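Local coordinates for putative lipoprotein (Bacteroides fragilis, PDB 4GBS), which is a putative lipoprotein of the HmuY family that probably binds haem and may take part in its transport, at residues F20-H25 with S29-V34; D69-I72 with V77-N80; H73-K78 with P154-S159. One frame throughout, in Å; residues are numbered along the deposited sequence.

Interaction 1: residues F20-H25 with S29-V34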
ATOM      1  N   PHE A  20      -9.996   3.265   8.379  1.00 75.57           N
ATOM      2  CA  PHE A  20      -9.246   2.970   9.599  1.00 75.31           C
ATOM      3  C   PHE A  20     -10.177   2.197  10.526  1.00 84.03           C
ATOM      4  O   PHE A  20     -10.789   2.759  11.436  1.00 88.12           O
ATOM      5  CB  PHE A  20      -8.680   4.265  10.223  1.00 78.21           C
ATOM      6  CG  PHE A  20      -7.485   4.830   9.478  1.00 75.60           C
ATOM      7  CD1 PHE A  20      -7.645   5.501   8.270  1.00 75.00           C
ATOM      8  CD2 PHE A  20      -6.199   4.691   9.987  1.00 76.91           C
ATOM      9  CE1 PHE A  20      -6.535   6.013   7.576  1.00 73.27           C
ATOM     10  CE2 PHE A  20      -5.089   5.220   9.300  1.00 76.88           C
ATOM     11  CZ  PHE A  20      -5.265   5.874   8.098  1.00 72.44           C
ATOM     12  N   ILE A  21     -10.306   0.882  10.248  1.00 79.42           N
ATOM     13  CA  ILE A  21     -11.203  -0.056  10.931  1.00 81.49           C
ATOM     14  C   ILE A  21     -10.730  -0.310  12.394  1.00 89.46           C
ATOM     15  O   ILE A  21     -11.542  -0.713  13.226  1.00 92.67           O
ATOM     16  CB  ILE A  21     -11.353  -1.384  10.140  1.00 81.61           C
ATOM     17  CG1 ILE A  21     -10.002  -2.116   9.920  1.00 77.86           C
ATOM     18  CG2 ILE A  21     -12.081  -1.132   8.810  1.00 80.30           C
ATOM     19  CD1 ILE A  21     -10.135  -3.566   9.444  1.00 77.92           C
ATOM     20  N   THR A  22      -9.449  -0.031  12.702  1.00 85.87           N
ATOM     21  CA  THR A  22      -8.868  -0.128  14.051  1.00 87.81           C
ATOM     22  C   THR A  22      -7.929   1.081  14.270  1.00 91.99           C
ATOM     23  O   THR A  22      -7.109   1.409  13.404  1.00 86.76           O
ATOM     24  CB  THR A  22      -8.142  -1.468  14.258  1.00 90.38           C
ATOM     25  OG1 THR A  22      -9.011  -2.554  13.927  1.00 94.29           O
ATOM     26  CG2 THR A  22      -7.595  -1.639  15.671  1.00 86.46           C
ATOM     27  N   ILE A  23      -8.087   1.755  15.415  1.00 93.69           N
ATOM     28  CA  ILE A  23      -7.264   2.892  15.835  1.00 94.26           C
ATOM     29  C   ILE A  23      -6.949   2.718  17.322  1.00104.24           C
ATOM     30  O   ILE A  23      -7.863   2.552  18.140  1.00108.38           O
ATOM     31  CB  ILE A  23      -7.920   4.270  15.539  1.00 98.42           C
ATOM     32  CG1 ILE A  23      -8.158   4.482  14.026  1.00 94.94           C
ATOM     33  CG2 ILE A  23      -7.053   5.397  16.105  1.00100.60           C
ATOM     34  CD1 ILE A  23      -9.050   5.650  13.660  1.00101.25           C
ATOM     35  N   ASP A  24      -5.653   2.735  17.657  1.00100.87           N
ATOM     36  CA  ASP A  24      -5.158   2.672  19.030  1.00105.07           C
ATOM     37  C   ASP A  24      -4.175   3.829  19.194  1.00110.35           C
ATOM     38  O   ASP A  24      -2.986   3.691  18.886  1.00106.64           O
ATOM     39  CB  ASP A  24      -4.544   1.295  19.370  1.00105.47           C
ATOM     40  CG  ASP A  24      -4.095   1.110  20.816  1.00119.71           C
ATOM     41  OD1 ASP A  24      -4.161   2.094  21.600  1.00124.25           O
ATOM     42  OD2 ASP A  24      -3.686  -0.017  21.167  1.00125.45           O
ATOM     43  N   HIS A  25      -4.701   4.988  19.642  1.00111.89           N
ATOM     44  CA  HIS A  25      -3.948   6.231  19.826  1.00113.61           C
ATOM     45  C   HIS A  25      -2.839   6.079  20.873  1.00120.57           C
ATOM     46  O   HIS A  25      -1.798   6.733  20.748  1.00120.36           O
ATOM     47  CB  HIS A  25      -4.878   7.383  20.232  1.00118.96           C
ATOM     48  CG  HIS A  25      -5.822   7.827  19.154  1.00120.17           C
ATOM     49  ND1 HIS A  25      -5.403   8.661  18.125  1.00118.75           N
ATOM     50  CD2 HIS A  25      -7.151   7.604  19.022  1.00123.08           C
ATOM     51  CE1 HIS A  25      -6.478   8.886  17.388  1.00117.54           C
ATOM     52  NE2 HIS A  25      -7.554   8.272  17.888  1.00120.51           N
ATOM     53  N   SER A  29      -0.894   2.756  16.873  1.00 89.61           N
ATOM     54  CA  SER A  29      -1.140   1.678  15.929  1.00 85.04           C
ATOM     55  C   SER A  29      -2.562   1.746  15.365  1.00 87.10           C
ATOM     56  O   SER A  29      -3.392   2.548  15.817  1.00 90.67           O
ATOM     57  CB  SER A  29      -0.903   0.325  16.604  1.00 88.20           C
ATOM     58  OG  SER A  29      -1.903  -0.050  17.539  1.00 97.21           O
ATOM     59  N   GLY A  30      -2.811   0.907  14.368  1.00 77.62           N
ATOM     60  CA  GLY A  30      -4.113   0.793  13.738  1.00 76.34           C
ATOM     61  C   GLY A  30      -4.126  -0.164  12.566  1.00 76.51           C
ATOM     62  O   GLY A  30      -3.097  -0.766  12.222  1.00 73.09           O
ATOM     63  N   THR A  31      -5.303  -0.271  11.927  1.00 72.40           N
ATOM     64  CA  THR A  31      -5.546  -1.149  10.796  1.00 68.27           C
ATOM     65  C   THR A  31      -6.361  -0.403   9.763  1.00 71.34           C
ATOM     66  O   THR A  31      -7.384   0.199  10.082  1.00 73.33           O
ATOM     67  CB  THR A  31      -6.242  -2.428  11.274  1.00 70.97           C
ATOM     68  OG1 THR A  31      -5.471  -3.007  12.332  1.00 76.39           O
ATOM     69  CG2 THR A  31      -6.462  -3.441  10.161  1.00 62.16           C
ATOM     70  N   VAL A  32      -5.895  -0.462   8.518  1.00 65.36           N
ATOM     71  CA  VAL A  32      -6.538   0.153   7.359  1.00 63.72           C
ATOM     72  C   VAL A  32      -7.028  -0.960   6.434  1.00 65.14           C
ATOM     73  O   VAL A  32      -6.277  -1.906   6.178  1.00 61.76           O
ATOM     74  CB  VAL A  32      -5.578   1.140   6.622  1.00 64.44           C
ATOM     75  CG1 VAL A  32      -6.237   1.770   5.396  1.00 63.24           C
ATOM     76  CG2 VAL A  32      -5.069   2.216   7.564  1.00 65.65           C
ATOM     77  N   ARG A  33      -8.274  -0.830   5.929  1.00 62.60           N
ATOM     78  CA  ARG A  33      -8.859  -1.751   4.957  1.00 61.82           C
ATOM     79  C   ARG A  33      -9.424  -0.933   3.788  1.00 65.83           C
ATOM     80  O   ARG A  33     -10.192   0.006   4.002  1.00 68.07           O
ATOM     81  CB  ARG A  33      -9.925  -2.663   5.602  1.00 65.59           C
ATOM     82  CG  ARG A  33     -10.462  -3.758   4.670  1.00 71.65           C
ATOM     83  CD  ARG A  33     -11.343  -4.772   5.401  1.00 80.75           C
ATOM     84  NE  ARG A  33     -11.761  -5.861   4.508  1.00 90.02           N
ATOM     85  CZ  ARG A  33     -12.946  -5.941   3.905  1.00104.12           C
ATOM     86  NH1 ARG A  33     -13.885  -5.032   4.145  1.00 93.08           N
ATOM     87  NH2 ARG A  33     -13.218  -6.960   3.094  1.00 87.44           N
ATOM     88  N   VAL A  34      -8.995  -1.250   2.556  1.00 60.53           N
ATOM     89  CA  VAL A  34      -9.463  -0.534   1.368  1.00 60.62           C
ATOM     90  C   VAL A  34      -9.881  -1.518   0.278  1.00 63.46           C
ATOM     91  O   VAL A  34      -9.318  -2.611   0.164  1.00 62.18           O
ATOM     92  CB  VAL A  34      -8.429   0.490   0.783  1.00 63.25           C
ATOM     93  CG1 VAL A  34      -8.170   1.653   1.743  1.00 64.17           C
ATOM     94  CG2 VAL A  34      -7.126  -0.168   0.347  1.00 59.81           C
TER
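Val32 lays its CG2 methyl over one face of the Phe20 ring, 3.6 Å from the centroid, in a CH-pi contact. The two side chains run alongside each other, and with chi1 at -75° the ring sits anti to the Phe20 carbonyl carbon, where the branched valine can reach it; Ile52 of strand 51-54 packs on both. Thr31 is flanked by two residues of the other strand. Ile21 CD1 slants past Thr31 CG2 at 3.7 Å and also meets the CB of Arg33, whose guanidinium continues to Glu13 in a salt bridge. Thr22 and Thr31 point the same way, their CB atoms close together. Threonine suits position 31 because its methyl meets Ile21 while OG1 bonds to Asp193 OD1.

Backbone bonds hold the two strands antiparallel. Thr31 N donates to Thr22 O at 2.9 Å; the return bond, Thr22 N to Thr31 O, is weak at 3.3 Å. Nearer the turn, Asp24 N gives to Ser29 O (2.9 Å) and Ser29 N to Asp24 O (3.1 Å). Gly30, bare of a side chain, lets Thr22 O come within 3.1 Å of its CA.

Ile21 and Thr22 both face Thr31, a classic beta bulge in a beta hairpin at the border of the large antiparallel sheet.

Interaction 2: residues D69-I72 with V77-N80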
ATOM      1  N   ASP A  69      -0.387  10.231   2.457  1.00 63.54           N
ATOM      2  CA  ASP A  69       0.911   9.639   2.778  1.00 62.00           C
ATOM      3  C   ASP A  69       1.237   8.495   1.801  1.00 63.99           C
ATOM      4  O   ASP A  69       2.384   8.402   1.338  1.00 65.59           O
ATOM      5  CB  ASP A  69       0.931   9.159   4.230  1.00 64.04           C
ATOM      6  CG  ASP A  69       0.813  10.313   5.194  1.00 75.93           C
ATOM      7  OD1 ASP A  69       1.332  11.403   4.881  1.00 81.53           O
ATOM      8  OD2 ASP A  69       0.199  10.135   6.251  1.00 82.53           O
ATOM      9  N   LEU A  70       0.237   7.666   1.459  1.00 56.45           N
ATOM     10  CA  LEU A  70       0.404   6.597   0.471  1.00 53.59           C
ATOM     11  C   LEU A  70      -0.931   6.343  -0.240  1.00 55.58           C
ATOM     12  O   LEU A  70      -1.977   6.843   0.190  1.00 55.17           O
ATOM     13  CB  LEU A  70       0.973   5.281   1.061  1.00 52.18           C
ATOM     14  CG  LEU A  70       0.129   4.462   2.047  1.00 55.12           C
ATOM     15  CD1 LEU A  70       0.542   2.996   2.009  1.00 53.82           C
ATOM     16  CD2 LEU A  70       0.166   5.057   3.462  1.00 53.90           C
ATOM     17  N   ALA A  71      -0.871   5.620  -1.359  1.00 51.07           N
ATOM     18  CA  ALA A  71      -2.042   5.300  -2.168  1.00 50.91           C
ATOM     19  C   ALA A  71      -1.935   3.883  -2.695  1.00 53.70           C
ATOM     20  O   ALA A  71      -0.830   3.409  -2.967  1.00 50.84           O
ATOM     21  CB  ALA A  71      -2.201   6.294  -3.314  1.00 51.89           C
ATOM     22  N   ILE A  72      -3.090   3.196  -2.798  1.00 52.33           N
ATOM     23  CA  ILE A  72      -3.190   1.808  -3.270  1.00 50.57           C
ATOM     24  C   ILE A  72      -4.152   1.751  -4.461  1.00 53.19           C
ATOM     25  O   ILE A  72      -5.259   2.267  -4.403  1.00 53.20           O
ATOM     26  CB  ILE A  72      -3.622   0.837  -2.130  1.00 53.34           C
ATOM     27  CG1 ILE A  72      -2.666   0.950  -0.906  1.00 52.88           C
ATOM     28  CG2 ILE A  72      -3.688  -0.616  -2.631  1.00 54.28           C
ATOM     29  CD1 ILE A  72      -3.163   0.310   0.366  1.00 57.17           C
ATOM     30  N   VAL A  77       1.393   0.311  -4.967  1.00 49.33           N
ATOM     31  CA  VAL A  77       1.527   1.371  -3.980  1.00 48.44           C
ATOM     32  C   VAL A  77       2.348   2.519  -4.571  1.00 51.97           C
ATOM     33  O   VAL A  77       3.348   2.286  -5.251  1.00 52.04           O
ATOM     34  CB  VAL A  77       2.179   0.844  -2.652  1.00 50.82           C
ATOM     35  CG1 VAL A  77       2.355   1.965  -1.622  1.00 50.71           C
ATOM     36  CG2 VAL A  77       1.392  -0.312  -2.047  1.00 49.67           C
ATOM     37  N   LYS A  78       1.928   3.748  -4.291  1.00 48.82           N
ATOM     38  CA  LYS A  78       2.698   4.950  -4.587  1.00 49.42           C
ATOM     39  C   LYS A  78       2.740   5.758  -3.295  1.00 53.32           C
ATOM     40  O   LYS A  78       1.854   5.611  -2.439  1.00 51.65           O
ATOM     41  CB  LYS A  78       2.190   5.768  -5.796  1.00 51.62           C
ATOM     42  CG  LYS A  78       0.899   6.526  -5.595  1.00 50.71           C
ATOM     43  CD  LYS A  78       0.666   7.464  -6.774  1.00 51.64           C
ATOM     44  CE  LYS A  78      -0.613   8.241  -6.597  1.00 51.02           C
ATOM     45  NZ  LYS A  78      -0.807   9.198  -7.713  1.00 64.54           N
ATOM     46  N   THR A  79       3.786   6.563  -3.125  1.00 50.47           N
ATOM     47  CA  THR A  79       3.917   7.378  -1.925  1.00 51.22           C
ATOM     48  C   THR A  79       3.873   8.838  -2.356  1.00 55.70           C
ATOM     49  O   THR A  79       3.911   9.139  -3.550  1.00 54.16           O
ATOM     50  CB  THR A  79       5.192   7.015  -1.130  1.00 55.45           C
ATOM     51  OG1 THR A  79       6.335   7.499  -1.821  1.00 60.16           O
ATOM     52  CG2 THR A  79       5.329   5.508  -0.866  1.00 45.59           C
ATOM     53  N   ASN A  80       3.750   9.741  -1.389  1.00 54.83           N
ATOM     54  CA  ASN A  80       3.718  11.166  -1.683  1.00 56.84           C
ATOM     55  C   ASN A  80       5.073  11.760  -1.351  1.00 61.35           C
ATOM     56  O   ASN A  80       5.230  12.349  -0.285  1.00 62.33           O
ATOM     57  CB  ASN A  80       2.586  11.829  -0.888  1.00 59.40           C
ATOM     58  CG  ASN A  80       2.338  13.244  -1.287  1.00 79.12           C
ATOM     59  OD1 ASN A  80       2.801  13.713  -2.338  1.00 71.97           O
ATOM     60  ND2 ASN A  80       1.543  13.931  -0.491  1.00 73.05           N
TER
HETATM   61  O   HOH W   1       5.001   9.098   1.543  1.00 57.95           O
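Asp69 O is gripped twice: a water donates to it at 2.7 Å, and Asn80 N reaches it in a weak hydrogen bond of 3.3 Å. The same water accepts from Asn80 N, so it bridges the two backbones where the direct bond is stretched. Farther along, the pairing is firmer. Ala71 N donates to Lys78 O at 2.9 Å and Lys78 N returns a bond to Ala71 O at 3.1 Å, which makes Ala71 and Lys78 a hydrogen-bonded pair; Leu70 with Thr79 and Ile72 with Val77 are the non-hydrogen-bonded pairs on either side.

These are the arms of a beta hairpin, with strand 76-79 outermost in a four-stranded antiparallel sheet. On the other flank of strand 70-73, Asp69 and Leu70 both face Ile45, forming a classic bulge.

The face of Leu70, Ile72 and Val77 is mainly apolar, with Thr79 at its end turning OG1 to Asp109. Leu70 CD1 meets Val77 CG1 at 4.2 Å, and Ile72 CG1 lies near Val77 CG2; Trp144 touches both Ile72 and Val77. On the face of Ala71 and Lys78, the small Ala71 CB touches Lys78 CG at 3.9 Å. The lysine places CG between its backbone N and carbonyl carbon (chi1 72°) and then runs fully extended. That length suits a buried position: the aliphatic stem lies against alanine, while NZ forms a salt bridge with Asp64 and the charge meets Trp42 in a cation-pi contact.

Interaction 3: residues H73-K78 with P154-S159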
ATOM      1  N   HIS A  73      -3.672   1.146  -5.554  1.00 49.39           N
ATOM      2  CA  HIS A  73      -4.348   0.829  -6.813  1.00 49.51           C
ATOM      3  C   HIS A  73      -4.113  -0.623  -7.035  1.00 55.33           C
ATOM      4  O   HIS A  73      -2.952  -0.995  -7.156  1.00 55.73           O
ATOM      5  CB  HIS A  73      -3.823   1.711  -7.979  1.00 49.56           C
ATOM      6  CG  HIS A  73      -4.156   1.175  -9.337  1.00 53.20           C
ATOM      7  ND1 HIS A  73      -3.353   0.221  -9.955  1.00 54.10           N
ATOM      8  CD2 HIS A  73      -5.200   1.460 -10.149  1.00 56.04           C
ATOM      9  CE1 HIS A  73      -3.935  -0.043 -11.115  1.00 54.75           C
ATOM     10  NE2 HIS A  73      -5.045   0.685 -11.281  1.00 56.49           N
ATOM     11  N   ARG A  74      -5.152  -1.466  -7.042  1.00 52.35           N
ATOM     12  CA  ARG A  74      -4.951  -2.910  -7.169  1.00 51.82           C
ATOM     13  C   ARG A  74      -3.949  -3.323  -6.078  1.00 55.83           C
ATOM     14  O   ARG A  74      -4.195  -3.029  -4.907  1.00 54.35           O
ATOM     15  CB  ARG A  74      -4.513  -3.327  -8.591  1.00 49.00           C
ATOM     16  CG  ARG A  74      -5.585  -3.083  -9.658  1.00 51.71           C
ATOM     17  CD  ARG A  74      -6.785  -3.981  -9.505  1.00 57.59           C
ATOM     18  NE  ARG A  74      -6.419  -5.395  -9.612  1.00 61.07           N
ATOM     19  CZ  ARG A  74      -7.273  -6.406  -9.489  1.00 72.14           C
ATOM     20  NH1 ARG A  74      -8.559  -6.176  -9.257  1.00 51.89           N
ATOM     21  NH2 ARG A  74      -6.845  -7.655  -9.579  1.00 72.76           N
ATOM     22  N   TYR A  75      -2.790  -3.903  -6.442  1.00 53.93           N
ATOM     23  CA  TYR A  75      -1.808  -4.311  -5.424  1.00 52.69           C
ATOM     24  C   TYR A  75      -0.616  -3.378  -5.408  1.00 56.07           C
ATOM     25  O   TYR A  75       0.339  -3.621  -4.666  1.00 58.11           O
ATOM     26  CB  TYR A  75      -1.345  -5.757  -5.677  1.00 53.46           C
ATOM     27  CG  TYR A  75      -2.493  -6.714  -5.939  1.00 54.89           C
ATOM     28  CD1 TYR A  75      -3.414  -7.038  -4.929  1.00 56.58           C
ATOM     29  CD2 TYR A  75      -2.651  -7.312  -7.185  1.00 55.48           C
ATOM     30  CE1 TYR A  75      -4.476  -7.912  -5.173  1.00 58.14           C
ATOM     31  CE2 TYR A  75      -3.709  -8.183  -7.437  1.00 56.80           C
ATOM     32  CZ  TYR A  75      -4.614  -8.481  -6.430  1.00 63.97           C
ATOM     33  OH  TYR A  75      -5.647  -9.330  -6.730  1.00 69.45           O
ATOM     34  N   ASP A  76      -0.699  -2.301  -6.211  1.00 50.62           N
ATOM     35  CA  ASP A  76       0.296  -1.256  -6.422  1.00 48.92           C
ATOM     36  C   ASP A  76       0.226  -0.174  -5.371  1.00 52.32           C
ATOM     37  O   ASP A  76      -0.855   0.258  -4.979  1.00 51.72           O
ATOM     38  CB  ASP A  76       0.100  -0.592  -7.802  1.00 50.83           C
ATOM     39  CG  ASP A  76      -0.153  -1.510  -8.980  1.00 60.86           C
ATOM     40  OD1 ASP A  76       0.535  -2.557  -9.079  1.00 67.00           O
ATOM     41  OD2 ASP A  76      -1.017  -1.170  -9.820  1.00 59.53           O
ATOM     42  N   VAL A  77       1.393   0.311  -4.967  1.00 49.33           N
ATOM     43  CA  VAL A  77       1.527   1.371  -3.980  1.00 48.44           C
ATOM     44  C   VAL A  77       2.348   2.519  -4.571  1.00 51.97           C
ATOM     45  O   VAL A  77       3.348   2.286  -5.251  1.00 52.04           O
ATOM     46  CB  VAL A  77       2.179   0.844  -2.652  1.00 50.82           C
ATOM     47  CG1 VAL A  77       2.355   1.965  -1.622  1.00 50.71           C
ATOM     48  CG2 VAL A  77       1.392  -0.312  -2.047  1.00 49.67           C
ATOM     49  N   LYS A  78       1.928   3.748  -4.291  1.00 48.82           N
ATOM     50  CA  LYS A  78       2.698   4.950  -4.587  1.00 49.42           C
ATOM     51  C   LYS A  78       2.740   5.758  -3.295  1.00 53.32           C
ATOM     52  O   LYS A  78       1.854   5.611  -2.439  1.00 51.65           O
ATOM     53  CB  LYS A  78       2.190   5.768  -5.796  1.00 51.62           C
ATOM     54  CG  LYS A  78       0.899   6.526  -5.595  1.00 50.71           C
ATOM     55  CD  LYS A  78       0.666   7.464  -6.774  1.00 51.64           C
ATOM     56  CE  LYS A  78      -0.613   8.241  -6.597  1.00 51.02           C
ATOM     57  NZ  LYS A  78      -0.807   9.198  -7.713  1.00 64.54           N
ATOM     58  N   PRO A 154      -2.189 -16.848 -12.300  1.00 81.14           N
ATOM     59  CA  PRO A 154      -0.983 -16.373 -11.585  1.00 77.85           C
ATOM     60  C   PRO A 154      -0.923 -16.822 -10.109  1.00 76.38           C
ATOM     61  O   PRO A 154      -1.956 -17.121  -9.490  1.00 73.74           O
ATOM     62  CB  PRO A 154      -1.088 -14.845 -11.688  1.00 76.72           C
ATOM     63  CG  PRO A 154      -2.511 -14.559 -11.968  1.00 81.66           C
ATOM     64  CD  PRO A 154      -3.015 -15.713 -12.774  1.00 81.20           C
ATOM     65  N   ILE A 155       0.317 -16.877  -9.560  1.00 71.38           N
ATOM     66  CA  ILE A 155       0.599 -17.288  -8.176  1.00 69.84           C
ATOM     67  C   ILE A 155       0.888 -16.041  -7.316  1.00 73.17           C
ATOM     68  O   ILE A 155       1.836 -15.286  -7.568  1.00 71.50           O
ATOM     69  CB  ILE A 155       1.752 -18.315  -8.093  1.00 74.15           C
ATOM     70  CG1 ILE A 155       1.399 -19.643  -8.836  1.00 77.04           C
ATOM     71  CG2 ILE A 155       2.219 -18.550  -6.636  1.00 72.23           C
ATOM     72  CD1 ILE A 155       0.117 -20.472  -8.339  1.00 76.39           C
ATOM     73  N   TYR A 156       0.073 -15.876  -6.270  1.00 69.77           N
ATOM     74  CA  TYR A 156       0.123 -14.766  -5.321  1.00 67.48           C
ATOM     75  C   TYR A 156       0.948 -15.137  -4.082  1.00 69.42           C
ATOM     76  O   TYR A 156       0.602 -16.063  -3.353  1.00 70.85           O
ATOM     77  CB  TYR A 156      -1.307 -14.371  -4.933  1.00 69.43           C
ATOM     78  CG  TYR A 156      -2.082 -13.693  -6.050  1.00 74.33           C
ATOM     79  CD1 TYR A 156      -2.686 -14.435  -7.059  1.00 78.20           C
ATOM     80  CD2 TYR A 156      -2.283 -12.326  -6.053  1.00 74.64           C
ATOM     81  CE1 TYR A 156      -3.429 -13.826  -8.062  1.00 79.80           C
ATOM     82  CE2 TYR A 156      -3.006 -11.709  -7.069  1.00 76.46           C
ATOM     83  CZ  TYR A 156      -3.548 -12.463  -8.094  1.00 87.87           C
ATOM     84  OH  TYR A 156      -4.273 -11.899  -9.114  1.00 92.42           O
ATOM     85  N   THR A 157       2.043 -14.419  -3.861  1.00 63.76           N
ATOM     86  CA  THR A 157       2.933 -14.661  -2.722  1.00 64.12           C
ATOM     87  C   THR A 157       3.138 -13.365  -1.888  1.00 66.50           C
ATOM     88  O   THR A 157       3.954 -12.516  -2.258  1.00 65.89           O
ATOM     89  CB  THR A 157       4.288 -15.211  -3.194  1.00 63.48           C
ATOM     90  OG1 THR A 157       4.082 -16.263  -4.125  1.00 63.41           O
ATOM     91  CG2 THR A 157       5.180 -15.658  -2.040  1.00 60.18           C
ATOM     92  N   PRO A 158       2.457 -13.222  -0.734  1.00 61.04           N
ATOM     93  CA  PRO A 158       2.705 -12.039   0.105  1.00 59.63           C
ATOM     94  C   PRO A 158       4.073 -12.152   0.788  1.00 66.75           C
ATOM     95  O   PRO A 158       4.424 -13.239   1.248  1.00 68.56           O
ATOM     96  CB  PRO A 158       1.545 -12.066   1.109  1.00 60.70           C
ATOM     97  CG  PRO A 158       1.135 -13.469   1.180  1.00 65.71           C
ATOM     98  CD  PRO A 158       1.444 -14.116  -0.138  1.00 62.20           C
ATOM     99  N   SER A 159       4.851 -11.061   0.822  1.00 62.26           N
ATOM    100  CA  SER A 159       6.173 -11.069   1.449  1.00 64.19           C
ATOM    101  C   SER A 159       6.080 -11.386   2.940  1.00 73.44           C
ATOM    102  O   SER A 159       6.965 -12.063   3.481  1.00 75.14           O
ATOM    103  CB  SER A 159       6.864  -9.725   1.259  1.00 63.64           C
ATOM    104  OG  SER A 159       6.150  -8.728   1.965  1.00 64.31           O
TER
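Tyr75 presents the face of its ring to the edge of Tyr156, an offset edge-to-face pair with centroids 5.6 Å apart and planes at 76°. The nearest atom of Tyr156 is CE2, 3.6 Å from Tyr75 CE2 and 3.6 Å from Tyr75 OH, so the contact falls toward the hydroxyl end of the Tyr75 ring; Tyr75 CE2 in turn lies at the edge of the Tyr156 ring, in its plane. The two side chains cross at about a right angle. In both residues CG stands anti to the carbonyl carbon (chi1 -47° in Tyr75, -70° in Tyr156), and each ring is thereby carried toward the other across a wide gap: the nearest CA atoms, those of Tyr75 and Pro158, are 10.5 Å apart. Tyrosine suits such a gap by its length. Leu145 touches both tyrosine side chains, supplying an apolar neighbour from strand 145-148, the partner of strand 155-158.

Tyr75 is held in place by the tight turn that carries it. His73 N donates to Asp76 O at 3.0 Å and Asp76 N to His73 O at 2.8 Å. The side chains of the same two residues also join: His73 ND1 gives a bond of 2.7 Å to Asp76 OD2, with the carboxylate oxygen almost in the imidazole plane and used on its anti side. His73 NE2 bonds to Tyr39 O, so both ring nitrogens are engaged. Tyr75 O accepts from Trp144 NE1.

The arrangement is that of a beta hairpin whose two-residue loop, Arg74-Tyr75, is a type II' turn, with the loop tyrosine docking on a separate two-stranded sheet.

Overall arrangement
Interactions 2 and 3 belong to one hairpin and share Val77 and Lys78: interaction 2 pairs its arms, and interaction 3 uses its turn to reach strand 155-158, with centres about 14 Å apart. Interaction 1 precedes both in the chain and pairs strands at the border of the large antiparallel sheet. It nevertheless meets interaction 2, about 17 Å away between centres, where Val34 CG2 packs on Ile72 CD1 at 4.0 Å, so the large and the four-stranded sheets touch there. Interactions 1 and 3 lie on opposite sides of the chain's centre, centres about 20 Å apart, and do not touch. None of the three contacts can be tied to a haem-binding site on the present evidence.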